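Local structure of alpha-11 giardin (Giardia intestinalis, 2II2) at residues Cys276-Phe288 with Asn297-Ala309. The protein is an annexin that binds calcium and probably phospholipid, and may take part in the parasite's attachment and in cytoskeletal organisation of its ventral disk. Numbering follows the deposited sequence. Where two conformers were deposited one is given.
Sequences CWGVMRDDILSRF and NFRDACLMFWKLA. With SO4 (sulfate ion), chain C.
Met280 reaches across to Trp306 with an extended side chain, CG anti to the backbone N (chi1 -166°), which carries its methyl over the middle of the indole face. CE sits 3.6 Å from Trp306 CE2 in a CH-pi contact, with SD farther off above the six-membered ring; the indole NE1 is hydrogen-bonded to Thr260 OG1 on helix 249-263. One residue on, Arg281 bends at chi3 and gives its NE-H to Leu308 O, at 2.6 Å and 158°, in the guanidinium plane but from above the carbonyl plane. A water that accepts a weak bond from Arg281 NH2 donates in turn to the O of Lys307, whose positive phi belongs to a Schellman motif. Helices 280-287 and 298-306 run antiparallel, their axes 9.5 Å apart at closest approach, as the last two helices of the annexin fold's C-terminal part. Between them Ile284 uses both branches: CG2 lies 3.6 Å from Leu303 CD2, while CD1 touches both Cys302 SG and Leu308 CD1. Leu285 lays CD2 against Leu303 CD1 at the more exposed margin, crossing the aliphatic part of Arg299. At the far end Phe288 takes the edge of Phe298 over its ring centre, T-shaped with planes at 72°, while Arg287 CG backs the opposite face. Phe288 O, just past the helix, receives Arg299 NH1 at 3.0 Å in both the guanidinium and carbonyl planes.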
# COMPACT_ATOMS: atom_id res chain seq x y z
N CYS A 276 -16.11 -7.74 -3.47
CA CYS A 276 -16.13 -7.83 -4.94
C CYS A 276 -15.54 -9.18 -5.37
O CYS A 276 -16.08 -9.91 -6.23
CB CYS A 276 -15.31 -6.64 -5.57
SG CYS A 276 -15.16 -6.64 -7.35
N TRP A 277 -14.43 -9.53 -4.74
CA TRP A 277 -13.55 -10.63 -5.17
C TRP A 277 -13.69 -11.89 -4.32
O TRP A 277 -13.40 -13.00 -4.74
CB TRP A 277 -12.11 -10.15 -5.17
CG TRP A 277 -11.89 -9.06 -6.18
CD1 TRP A 277 -11.97 -9.20 -7.53
CD2 TRP A 277 -11.58 -7.68 -5.93
NE1 TRP A 277 -11.73 -7.99 -8.14
CE2 TRP A 277 -11.48 -7.05 -7.19
CE3 TRP A 277 -11.36 -6.93 -4.76
CZ2 TRP A 277 -11.20 -5.69 -7.32
CZ3 TRP A 277 -11.08 -5.59 -4.89
CH2 TRP A 277 -10.99 -4.98 -6.16
N GLY A 278 -14.12 -11.70 -3.09
CA GLY A 278 -14.28 -12.80 -2.18
C GLY A 278 -14.40 -12.25 -0.79
O GLY A 278 -14.50 -11.03 -0.59
N VAL A 279 -14.45 -13.16 0.16
CA VAL A 279 -14.48 -12.77 1.55
C VAL A 279 -13.02 -12.61 1.97
O VAL A 279 -12.24 -13.57 1.91
CB VAL A 279 -15.20 -13.83 2.42
CG1 VAL A 279 -15.20 -13.40 3.86
CG2 VAL A 279 -16.65 -14.05 1.94
N MET A 280 -12.62 -11.39 2.36
CA MET A 280 -11.20 -11.15 2.65
C MET A 280 -10.65 -12.10 3.69
O MET A 280 -9.56 -12.62 3.53
CB MET A 280 -10.98 -9.69 3.05
CG MET A 280 -9.53 -9.27 3.05
SD MET A 280 -9.41 -7.48 3.36
CE MET A 280 -7.67 -7.35 3.75
N ARG A 281 -11.39 -12.31 4.78
CA ARG A 281 -10.95 -13.24 5.80
C ARG A 281 -10.71 -14.64 5.22
O ARG A 281 -9.69 -15.25 5.49
CB ARG A 281 -11.97 -13.29 6.94
CG ARG A 281 -11.69 -14.38 7.97
CD ARG A 281 -12.79 -14.50 9.05
NE ARG A 281 -12.86 -13.31 9.89
CZ ARG A 281 -13.97 -12.59 10.10
NH1 ARG A 281 -15.13 -12.95 9.54
NH2 ARG A 281 -13.91 -11.54 10.89
N ASP A 282 -11.66 -15.13 4.44
CA ASP A 282 -11.55 -16.47 3.88
C ASP A 282 -10.38 -16.59 2.90
O ASP A 282 -9.70 -17.62 2.83
CB ASP A 282 -12.85 -16.88 3.18
CG ASP A 282 -14.07 -16.89 4.12
OD1 ASP A 282 -13.91 -16.84 5.36
OD2 ASP A 282 -15.20 -16.94 3.59
N ASP A 283 -10.14 -15.54 2.12
CA ASP A 283 -9.08 -15.57 1.15
C ASP A 283 -7.69 -15.47 1.77
O ASP A 283 -6.73 -16.08 1.28
CB ASP A 283 -9.27 -14.51 0.09
CG ASP A 283 -10.37 -14.85 -0.90
OD1 ASP A 283 -11.04 -15.90 -0.76
OD2 ASP A 283 -10.55 -14.04 -1.83
N ILE A 284 -7.56 -14.73 2.86
CA ILE A 284 -6.30 -14.73 3.59
C ILE A 284 -5.99 -16.15 4.08
O ILE A 284 -4.87 -16.65 3.92
CB ILE A 284 -6.34 -13.70 4.75
CG1 ILE A 284 -6.32 -12.26 4.20
CG2 ILE A 284 -5.17 -13.93 5.68
CD1 ILE A 284 -6.77 -11.17 5.19
N LEU A 285 -7.00 -16.80 4.65
CA LEU A 285 -6.87 -18.17 5.15
C LEU A 285 -6.48 -19.13 4.03
O LEU A 285 -5.59 -19.98 4.20
CB LEU A 285 -8.18 -18.63 5.80
CG LEU A 285 -8.53 -18.07 7.19
CD1 LEU A 285 -9.98 -18.35 7.58
CD2 LEU A 285 -7.59 -18.63 8.25
N SER A 286 -7.15 -19.01 2.89
CA SER A 286 -6.91 -19.93 1.77
C SER A 286 -5.58 -19.70 1.10
O SER A 286 -4.87 -20.65 0.77
CB SER A 286 -8.01 -19.80 0.72
OG SER A 286 -9.26 -20.21 1.23
N ARG A 287 -5.28 -18.42 0.85
CA ARG A 287 -4.14 -18.06 0.01
C ARG A 287 -2.81 -18.27 0.69
O ARG A 287 -1.85 -18.73 0.06
CB ARG A 287 -4.25 -16.59 -0.46
CG ARG A 287 -2.99 -16.03 -1.17
CD ARG A 287 -2.75 -16.79 -2.44
NE ARG A 287 -1.55 -16.42 -3.22
CZ ARG A 287 -0.35 -16.99 -3.09
NH1 ARG A 287 -0.13 -17.91 -2.15
NH2 ARG A 287 0.66 -16.66 -3.90
N PHE A 288 -2.72 -17.87 1.95
CA PHE A 288 -1.41 -17.76 2.63
C PHE A 288 -1.15 -19.00 3.47
O PHE A 288 -1.26 -19.00 4.71
CB PHE A 288 -1.31 -16.44 3.41
CG PHE A 288 -1.46 -15.23 2.54
CD1 PHE A 288 -2.66 -14.53 2.51
CD2 PHE A 288 -0.43 -14.81 1.70
CE1 PHE A 288 -2.83 -13.42 1.69
CE2 PHE A 288 -0.59 -13.70 0.88
CZ PHE A 288 -1.80 -13.01 0.88
N ASN A 297 3.84 -18.11 9.63
CA ASN A 297 2.99 -17.35 10.55
C ASN A 297 2.43 -16.06 9.99
O ASN A 297 1.75 -15.31 10.69
CB ASN A 297 3.72 -17.09 11.87
CG ASN A 297 4.00 -18.39 12.60
OD1 ASN A 297 3.06 -19.12 12.94
ND2 ASN A 297 5.25 -18.69 12.85
N PHE A 298 2.70 -15.79 8.71
CA PHE A 298 2.21 -14.57 8.08
C PHE A 298 0.69 -14.50 8.08
O PHE A 298 0.12 -13.45 8.38
CB PHE A 298 2.72 -14.41 6.63
CG PHE A 298 2.11 -13.22 5.96
CD1 PHE A 298 2.47 -11.92 6.34
CD2 PHE A 298 1.08 -13.37 5.05
CE1 PHE A 298 1.85 -10.83 5.80
CE2 PHE A 298 0.44 -12.26 4.49
CZ PHE A 298 0.83 -10.99 4.89
N ARG A 299 0.02 -15.61 7.72
CA ARG A 299 -1.45 -15.60 7.66
C ARG A 299 -2.06 -15.11 8.97
O ARG A 299 -2.98 -14.27 8.97
CB ARG A 299 -1.94 -17.00 7.30
CG ARG A 299 -3.45 -17.24 7.33
CD ARG A 299 -3.74 -18.72 7.08
NE ARG A 299 -3.38 -19.55 8.23
CZ ARG A 299 -2.31 -20.33 8.30
NH1 ARG A 299 -1.47 -20.44 7.28
NH2 ARG A 299 -2.08 -21.04 9.41
N ASP A 300 -1.59 -15.64 10.09
CA ASP A 300 -2.12 -15.26 11.37
C ASP A 300 -1.81 -13.81 11.73
O ASP A 300 -2.66 -13.11 12.28
CB ASP A 300 -1.61 -16.21 12.45
CG ASP A 300 -2.26 -17.58 12.36
OD1 ASP A 300 -3.43 -17.69 11.92
OD2 ASP A 300 -1.60 -18.57 12.71
N ALA A 301 -0.62 -13.35 11.39
CA ALA A 301 -0.30 -11.94 11.58
C ALA A 301 -1.23 -11.05 10.77
O ALA A 301 -1.68 -10.02 11.26
CB ALA A 301 1.15 -11.67 11.20
N CYS A 302 -1.45 -11.44 9.52
CA CYS A 302 -2.28 -10.68 8.60
C CYS A 302 -3.71 -10.59 9.12
O CYS A 302 -4.30 -9.51 9.17
CB CYS A 302 -2.22 -11.35 7.23
SG CYS A 302 -3.11 -10.47 5.93
N LEU A 303 -4.30 -11.73 9.50
CA LEU A 303 -5.64 -11.72 10.08
C LEU A 303 -5.74 -10.81 11.32
O LEU A 303 -6.70 -10.04 11.51
CB LEU A 303 -6.08 -13.13 10.42
CG LEU A 303 -6.33 -14.07 9.23
CD1 LEU A 303 -6.47 -15.48 9.77
CD2 LEU A 303 -7.57 -13.70 8.39
N MET A 304 -4.74 -10.92 12.19
CA MET A 304 -4.70 -10.08 13.38
C MET A 304 -4.67 -8.61 13.01
O MET A 304 -5.45 -7.83 13.59
CB MET A 304 -3.53 -10.49 14.28
CG MET A 304 -3.36 -9.67 15.55
SD MET A 304 -2.52 -8.08 15.33
CE MET A 304 -0.90 -8.63 14.74
N PHE A 305 -3.79 -8.21 12.10
CA PHE A 305 -3.70 -6.79 11.80
C PHE A 305 -4.98 -6.24 11.16
O PHE A 305 -5.32 -5.06 11.37
CB PHE A 305 -2.49 -6.48 10.93
CG PHE A 305 -1.19 -6.32 11.68
CD1 PHE A 305 -0.08 -7.12 11.37
CD2 PHE A 305 -1.04 -5.32 12.63
CE1 PHE A 305 1.12 -6.96 12.05
CE2 PHE A 305 0.15 -5.15 13.34
CZ PHE A 305 1.25 -5.98 13.03
N TRP A 306 -5.70 -7.07 10.42
CA TRP A 306 -6.92 -6.63 9.77
C TRP A 306 -8.15 -6.84 10.63
O TRP A 306 -9.26 -6.52 10.21
CB TRP A 306 -7.11 -7.36 8.44
CG TRP A 306 -6.24 -6.84 7.37
CD1 TRP A 306 -5.16 -7.46 6.80
CD2 TRP A 306 -6.38 -5.58 6.71
NE1 TRP A 306 -4.61 -6.64 5.83
CE2 TRP A 306 -5.33 -5.47 5.78
CE3 TRP A 306 -7.29 -4.52 6.83
CZ2 TRP A 306 -5.18 -4.35 4.96
CZ3 TRP A 306 -7.13 -3.41 6.02
CH2 TRP A 306 -6.08 -3.33 5.12
N LYS A 307 -7.97 -7.37 11.85
CA LYS A 307 -9.13 -7.61 12.76
C LYS A 307 -10.12 -8.59 12.13
O LYS A 307 -11.34 -8.43 12.25
CB LYS A 307 -9.80 -6.31 13.24
CG LYS A 307 -8.86 -5.48 14.07
CD LYS A 307 -9.58 -4.33 14.73
CE LYS A 307 -8.64 -3.59 15.66
NZ LYS A 307 -9.32 -2.38 16.22
N LEU A 308 -9.57 -9.61 11.49
CA LEU A 308 -10.36 -10.65 10.84
C LEU A 308 -10.09 -12.03 11.45
O LEU A 308 -10.45 -13.05 10.83
CB LEU A 308 -10.04 -10.67 9.35
CG LEU A 308 -10.37 -9.43 8.52
CD1 LEU A 308 -9.83 -9.60 7.09
CD2 LEU A 308 -11.88 -9.15 8.53
N ALA A 309 -9.41 -12.06 12.60
CA ALA A 309 -9.03 -13.31 13.26
C ALA A 309 -10.24 -13.93 13.93
O ALA A 309 -10.38 -15.14 13.92
CB ALA A 309 -7.91 -13.07 14.28
S SO4 C . -11.12 -8.99 -11.28
O1 SO4 C . -10.67 -9.39 -12.61
O2 SO4 C . -11.69 -10.15 -10.61
O3 SO4 C . -9.98 -8.48 -10.52
O4 SO4 C . -12.13 -7.94 -11.39
O HOH W 1 -12.95 -10.34 13.29
O HOH W 2 1.07 -17.67 6.04